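PDB 4QO5: hypothetical multiheme protein from Ignicoccus hospitalis KIN4/I, which carries eight c-type hemes, associates with the membrane and probably takes part in electron transfer. Local coordinates for residues 427-432 and 496-501; 435-440 and 467-472. All coordinates share one frame; numbering follows the deposited sequence.

Contact 1. Residues 427-432 and 496-501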
loop_
_atom_site.group_PDB
_atom_site.type_symbol
_atom_site.label_atom_id
_atom_site.label_comp_id
_atom_site.label_asym_id
_atom_site.label_seq_id
_atom_site.Cartn_x
_atom_site.Cartn_y
_atom_site.Cartn_z
ATOM N N ILE A 427 -3.793 -9.956 22.918
ATOM C CA ILE A 427 -5.206 -10.330 22.958
ATOM C C ILE A 427 -5.806 -9.779 24.245
ATOM O O ILE A 427 -6.862 -9.154 24.225
ATOM C CB ILE A 427 -5.379 -11.866 22.871
ATOM C CG1 ILE A 427 -5.101 -12.331 21.436
ATOM C CG2 ILE A 427 -6.786 -12.312 23.330
ATOM C CD1 ILE A 427 -4.830 -13.814 21.311
ATOM N N GLU A 428 -5.106 -9.985 25.361
ATOM C CA GLU A 428 -5.552 -9.485 26.657
ATOM C C GLU A 428 -5.650 -7.962 26.679
ATOM O O GLU A 428 -6.637 -7.399 27.153
ATOM C CB GLU A 428 -4.595 -9.938 27.767
ATOM C CG GLU A 428 -4.841 -9.202 29.079
ATOM C CD GLU A 428 -3.615 -9.148 29.973
ATOM O OE1 GLU A 428 -3.055 -10.225 30.274
ATOM O OE2 GLU A 428 -3.210 -8.029 30.368
ATOM N N GLU A 429 -4.610 -7.293 26.197
ATOM C CA GLU A 429 -4.581 -5.830 26.234
ATOM C C GLU A 429 -5.584 -5.196 25.268
ATOM O O GLU A 429 -6.303 -4.266 25.634
ATOM C CB GLU A 429 -3.157 -5.309 26.023
ATOM C CG GLU A 429 -2.286 -5.670 27.226
ATOM C CD GLU A 429 -0.819 -5.342 27.058
ATOM O OE1 GLU A 429 -0.428 -4.848 25.976
ATOM O OE2 GLU A 429 -0.055 -5.591 28.022
ATOM N N THR A 430 -5.666 -5.708 24.050
ATOM C CA THR A 430 -6.637 -5.139 23.113
ATOM C C THR A 430 -8.063 -5.379 23.580
ATOM O O THR A 430 -8.928 -4.512 23.407
ATOM C CB THR A 430 -6.467 -5.651 21.668
ATOM O OG1 THR A 430 -6.483 -7.082 21.662
ATOM C CG2 THR A 430 -5.151 -5.130 21.077
ATOM N N ASN A 431 -8.315 -6.543 24.186
ATOM C CA ASN A 431 -9.642 -6.802 24.703
ATOM C C ASN A 431 -10.001 -5.804 25.813
ATOM O O ASN A 431 -11.149 -5.378 25.906
ATOM C CB ASN A 431 -9.790 -8.265 25.182
ATOM C CG ASN A 431 -10.110 -9.231 24.043
ATOM O OD1 ASN A 431 -10.297 -8.825 22.891
ATOM N ND2 ASN A 431 -10.211 -10.515 24.373
ATOM N N LYS A 432 -9.029 -5.425 26.650
ATOM C CA LYS A 432 -9.319 -4.449 27.708
ATOM C C LYS A 432 -9.582 -3.061 27.113
ATOM O O LYS A 432 -10.423 -2.311 27.612
ATOM C CB LYS A 432 -8.171 -4.369 28.733
ATOM C CG LYS A 432 -8.058 -5.577 29.662
ATOM C CD LYS A 432 -9.222 -5.627 30.640
ATOM C CE LYS A 432 -8.993 -6.669 31.735
ATOM N NZ LYS A 432 -8.693 -8.013 31.166
ATOM N N ARG A 496 -2.428 1.749 12.080
ATOM C CA ARG A 496 -3.752 1.213 12.415
ATOM C C ARG A 496 -3.704 0.512 13.775
ATOM O O ARG A 496 -4.574 -0.266 14.102
ATOM C CB ARG A 496 -4.206 0.228 11.333
ATOM C CG ARG A 496 -5.726 0.149 11.129
ATOM C CD ARG A 496 -6.261 1.431 10.475
ATOM N NE ARG A 496 -5.858 1.551 9.077
ATOM C CZ ARG A 496 -6.047 2.644 8.344
ATOM N NH1 ARG A 496 -6.632 3.703 8.884
ATOM N NH2 ARG A 496 -5.657 2.681 7.080
ATOM N N GLY A 497 -2.687 0.809 14.572
ATOM C CA GLY A 497 -2.432 0.030 15.779
ATOM C C GLY A 497 -2.577 0.787 17.080
ATOM O O GLY A 497 -3.543 1.525 17.254
ATOM N N TRP A 498 -1.629 0.590 18.006
ATOM C CA TRP A 498 -1.764 1.139 19.356
ATOM C C TRP A 498 -2.004 2.637 19.390
ATOM O O TRP A 498 -2.810 3.123 20.186
ATOM C CB TRP A 498 -0.564 0.771 20.255
ATOM C CG TRP A 498 -0.752 -0.574 20.883
ATOM C CD1 TRP A 498 -0.041 -1.714 20.625
ATOM C CD2 TRP A 498 -1.752 -0.933 21.838
ATOM N NE1 TRP A 498 -0.528 -2.755 21.381
ATOM C CE2 TRP A 498 -1.587 -2.300 22.124
ATOM C CE3 TRP A 498 -2.782 -0.229 22.476
ATOM C CZ2 TRP A 498 -2.414 -2.987 23.020
ATOM C CZ3 TRP A 498 -3.599 -0.914 23.374
ATOM C CH2 TRP A 498 -3.407 -2.274 23.636
ATOM N N TYR A 499 -1.299 3.376 18.540
ATOM C CA TYR A 499 -1.457 4.817 18.525
ATOM C C TYR A 499 -2.896 5.172 18.155
ATOM O O TYR A 499 -3.518 6.034 18.782
ATOM C CB TYR A 499 -0.455 5.493 17.569
ATOM C CG TYR A 499 -0.795 6.949 17.384
ATOM C CD1 TYR A 499 -0.327 7.917 18.271
ATOM C CD2 TYR A 499 -1.625 7.350 16.345
ATOM C CE1 TYR A 499 -0.681 9.245 18.114
ATOM C CE2 TYR A 499 -1.984 8.657 16.188
ATOM C CZ TYR A 499 -1.511 9.602 17.063
ATOM O OH TYR A 499 -1.889 10.908 16.868
ATOM N N GLN A 500 -3.429 4.496 17.143
ATOM C CA GLN A 500 -4.787 4.794 16.688
ATOM C C GLN A 500 -5.814 4.404 17.738
ATOM O O GLN A 500 -6.810 5.113 17.944
ATOM C CB GLN A 500 -5.089 4.106 15.356
ATOM C CG GLN A 500 -4.195 4.577 14.216
ATOM C CD GLN A 500 -4.483 6.013 13.794
ATOM O OE1 GLN A 500 -5.547 6.560 14.088
ATOM N NE2 GLN A 500 -3.522 6.633 13.126
ATOM N N LEU A 501 -5.565 3.282 18.412
ATOM C CA LEU A 501 -6.501 2.793 19.418
ATOM C C LEU A 501 -6.562 3.771 20.597
ATOM O O LEU A 501 -7.644 4.148 21.044
ATOM C CB LEU A 501 -6.101 1.393 19.889
ATOM C CG LEU A 501 -6.952 0.700 20.955
ATOM C CD1 LEU A 501 -8.423 0.827 20.626
ATOM C CD2 LEU A 501 -6.563 -0.775 21.059
#
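The indole of Trp-498 reaches across from the first turn of its helix and sets the outer rim of its six-membered ring against Glu-429 and Thr-430. Glu-429 CB lies near the ring plane, beyond the edge, 3.9 Å from Trp-498 CZ2 and equally far from CH2. Thr-430 presents its methyl, with CG2 4.0 Å from Trp-498 CZ2 and approaching obliquely. Both side chains cross the indole at roughly a right angle, and the carboxylate plane of Glu-429 is turned 68° from the ring. The contact therefore rests mainly on aliphatic carbon meeting an aromatic rim. A long indole suits this place, because Thr-430 and Leu-501, the nearest backbone positions, still have their CA atoms 8.8 Å apart.

The torsions sort carbon from oxygen. Thr-430 has OG1 between its backbone N and carbonyl carbon (chi1 54°), which turns CG2 to the ring and leaves the hydroxyl to bond with Gln-426 O, a turn earlier, and with Arg-481. Threonine can serve both neighbours because it carries a methyl and a hydroxyl on one carbon. The chain of Glu-429 is extended beyond CG (chi2 173°), bringing OE1 to NE2 of Gln-426. The same amide accepts the Trp-498 N-H on its OE1, so Gln-426 bridges the two side chains and should restrain the indole from turning. Glu-429 OE2 bonds to Thr-161 of the second subunit.

Gly-497 caps the start of helix 498-520, where Gly-497 O accepts Leu-501 N at 2.9 Å. This end of the helix lies against the middle of helix 413-447, while Ile-480 of helix 464-485 touches both Thr-430 and Trp-498, joining the three helices.

Contact 2. Residues 435-440 and 467-472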
loop_
_atom_site.group_PDB
_atom_site.type_symbol
_atom_site.label_atom_id
_atom_site.label_comp_id
_atom_site.label_asym_id
_atom_site.label_seq_id
_atom_site.Cartn_x
_atom_site.Cartn_y
_atom_site.Cartn_z
ATOM N N LEU A 435 -13.046 -3.057 25.882
ATOM C CA LEU A 435 -14.008 -2.920 26.970
ATOM C C LEU A 435 -14.131 -1.451 27.363
ATOM O O LEU A 435 -15.219 -0.970 27.702
ATOM C CB LEU A 435 -13.597 -3.777 28.181
ATOM C CG LEU A 435 -14.449 -3.626 29.443
ATOM C CD1 LEU A 435 -15.916 -3.953 29.162
ATOM C CD2 LEU A 435 -13.901 -4.529 30.562
ATOM N N LYS A 436 -13.009 -0.737 27.324
ATOM C CA LYS A 436 -12.999 0.678 27.683
ATOM C C LYS A 436 -13.838 1.507 26.705
ATOM O O LYS A 436 -14.643 2.338 27.125
ATOM C CB LYS A 436 -11.565 1.214 27.738
ATOM C CG LYS A 436 -11.463 2.637 28.293
ATOM C CD LYS A 436 -10.015 3.088 28.390
ATOM C CE LYS A 436 -9.909 4.503 28.934
ATOM N NZ LYS A 436 -10.142 4.569 30.398
ATOM N N THR A 437 -13.653 1.295 25.406
ATOM C CA THR A 437 -14.435 2.051 24.431
ATOM C C THR A 437 -15.906 1.663 24.500
ATOM O O THR A 437 -16.786 2.489 24.239
ATOM C CB THR A 437 -13.913 1.888 22.986
ATOM O OG1 THR A 437 -13.984 0.512 22.596
ATOM C CG2 THR A 437 -12.473 2.370 22.877
ATOM N N THR A 438 -16.177 0.410 24.866
ATOM C CA THR A 438 -17.558 -0.037 25.011
ATOM C C THR A 438 -18.253 0.700 26.164
ATOM O O THR A 438 -19.425 1.083 26.058
ATOM C CB THR A 438 -17.647 -1.569 25.212
ATOM O OG1 THR A 438 -17.069 -2.230 24.072
ATOM C CG2 THR A 438 -19.091 -2.003 25.376
ATOM N N VAL A 439 -17.530 0.910 27.259
ATOM C CA VAL A 439 -18.088 1.646 28.392
ATOM C C VAL A 439 -18.289 3.122 28.035
ATOM O O VAL A 439 -19.259 3.744 28.472
ATOM C CB VAL A 439 -17.221 1.490 29.669
ATOM C CG1 VAL A 439 -17.703 2.419 30.779
ATOM C CG2 VAL A 439 -17.268 0.045 30.145
ATOM N N LEU A 440 -17.366 3.687 27.259
ATOM C CA LEU A 440 -17.541 5.051 26.759
ATOM C C LEU A 440 -18.802 5.148 25.888
ATOM O O LEU A 440 -19.538 6.130 25.954
ATOM C CB LEU A 440 -16.312 5.523 25.974
ATOM C CG LEU A 440 -15.037 5.702 26.806
ATOM C CD1 LEU A 440 -13.832 5.935 25.924
ATOM C CD2 LEU A 440 -15.204 6.847 27.795
ATOM N N LYS A 467 -19.594 4.725 15.454
ATOM C CA LYS A 467 -18.630 4.238 14.474
ATOM C C LYS A 467 -17.198 4.307 15.016
ATOM O O LYS A 467 -16.348 3.493 14.650
ATOM C CB LYS A 467 -18.778 5.002 13.151
ATOM C CG LYS A 467 -20.101 4.659 12.408
ATOM C CD LYS A 467 -20.336 5.646 11.273
ATOM C CE LYS A 467 -21.794 5.689 10.836
ATOM N NZ LYS A 467 -22.251 4.376 10.317
ATOM N N LEU A 468 -16.932 5.277 15.882
ATOM C CA LEU A 468 -15.634 5.341 16.552
ATOM C C LEU A 468 -15.454 4.106 17.426
ATOM O O LEU A 468 -14.385 3.506 17.459
ATOM C CB LEU A 468 -15.518 6.614 17.390
ATOM C CG LEU A 468 -15.470 7.923 16.595
ATOM C CD1 LEU A 468 -15.308 9.103 17.547
ATOM C CD2 LEU A 468 -14.328 7.888 15.590
ATOM N N TRP A 469 -16.513 3.713 18.124
ATOM C CA TRP A 469 -16.463 2.503 18.927
ATOM C C TRP A 469 -16.202 1.279 18.042
ATOM O O TRP A 469 -15.337 0.462 18.349
ATOM C CB TRP A 469 -17.752 2.358 19.716
ATOM C CG TRP A 469 -17.989 0.983 20.288
ATOM C CD1 TRP A 469 -17.297 0.377 21.322
ATOM C CD2 TRP A 469 -18.996 0.056 19.879
ATOM N NE1 TRP A 469 -17.825 -0.876 21.556
ATOM C CE2 TRP A 469 -18.867 -1.093 20.689
ATOM C CE3 TRP A 469 -20.005 0.085 18.898
ATOM C CZ2 TRP A 469 -19.712 -2.204 20.557
ATOM C CZ3 TRP A 469 -20.839 -1.014 18.769
ATOM C CH2 TRP A 469 -20.686 -2.145 19.599
ATOM N N VAL A 470 -16.939 1.165 16.939
ATOM C CA VAL A 470 -16.721 0.072 15.989
ATOM C C VAL A 470 -15.252 -0.045 15.572
ATOM O O VAL A 470 -14.675 -1.136 15.622
ATOM C CB VAL A 470 -17.637 0.184 14.733
ATOM C CG1 VAL A 470 -17.220 -0.833 13.673
ATOM C CG2 VAL A 470 -19.100 -0.027 15.117
ATOM N N GLU A 471 -14.637 1.081 15.206
ATOM C CA GLU A 471 -13.255 1.071 14.742
ATOM C C GLU A 471 -12.280 0.584 15.811
ATOM O O GLU A 471 -11.269 -0.034 15.492
ATOM C CB GLU A 471 -12.845 2.451 14.223
ATOM C CG GLU A 471 -13.713 2.870 13.059
ATOM C CD GLU A 471 -13.355 4.222 12.486
ATOM O OE1 GLU A 471 -12.328 4.807 12.894
ATOM O OE2 GLU A 471 -14.118 4.696 11.617
ATOM N N SER A 472 -12.599 0.849 17.073
ATOM C CA SER A 472 -11.715 0.454 18.163
ATOM C C SER A 472 -11.470 -1.054 18.128
ATOM O O SER A 472 -10.337 -1.504 18.316
ATOM C CB SER A 472 -12.269 0.907 19.520
ATOM O OG SER A 472 -13.380 0.127 19.938
#
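Thr-437 and Ser-472 meet where helices 435-440 and 467-472 run nearly antiparallel (169°), their axes 9.3 Å apart at closest approach. Here the packing is tight: Thr-437 OG1 and Ser-472 OG are 2.8 Å apart, within hydrogen-bonding distance, and Thr-437 CG2 lies 3.7 Å from Ser-472 CB. Small hydroxyl residues suit this place, since they let the backbones draw close and find partners for their own oxygens: Thr-437 OG1 also has Thr-434 O within reach, and Ser-472 OG (chi1 74°) turns back on Trp-469 O, though that separation is doubtfully short.

The buried indole of Trp-469 belongs to the tight part too. Its edge puts CD1 3.6 Å from Thr-437 OG1, while NE1 donates to Thr-438 OG1 at 3.0 Å and 158°, the oxygen lying in the ring plane; Trp-473 meets this ring edge-to-face. A phenylalanine in place of Trp-469 has no ring N-H and would probably leave Thr-438 without its bond to the opposing helix. The looser side begins at Thr-438, partly exposed, whose hydroxyl also bonds to Thr-434 O.

This antiparallel pair belongs to the C-terminal helical region, where helix 498-520 packs along the Ser-472 side, Asp-504 touching Leu-468 and Ser-472, and Ile-505 touching Lys-436.

Both contacts use helix 413-447, which meets helix 498-520 in contact 1 and, two turns further on, helix 464-485 in contact 2. Their centres are 11 Å apart. Along the chain contact 2 is nested within the loop that contact 1 closes. The shared helix and a direct touch, Leu-501 CD1 to Ser-472 O at 3.8 Å, join the three helices into one group. The surroundings of this helical group differ from end to end: the side chain of Trp-498 in contact 1 lies about 6 Å from a bound heme c, whereas that of Trp-469 in contact 2 is about 11 Å from a heme and about 9 Å from a calcium ion.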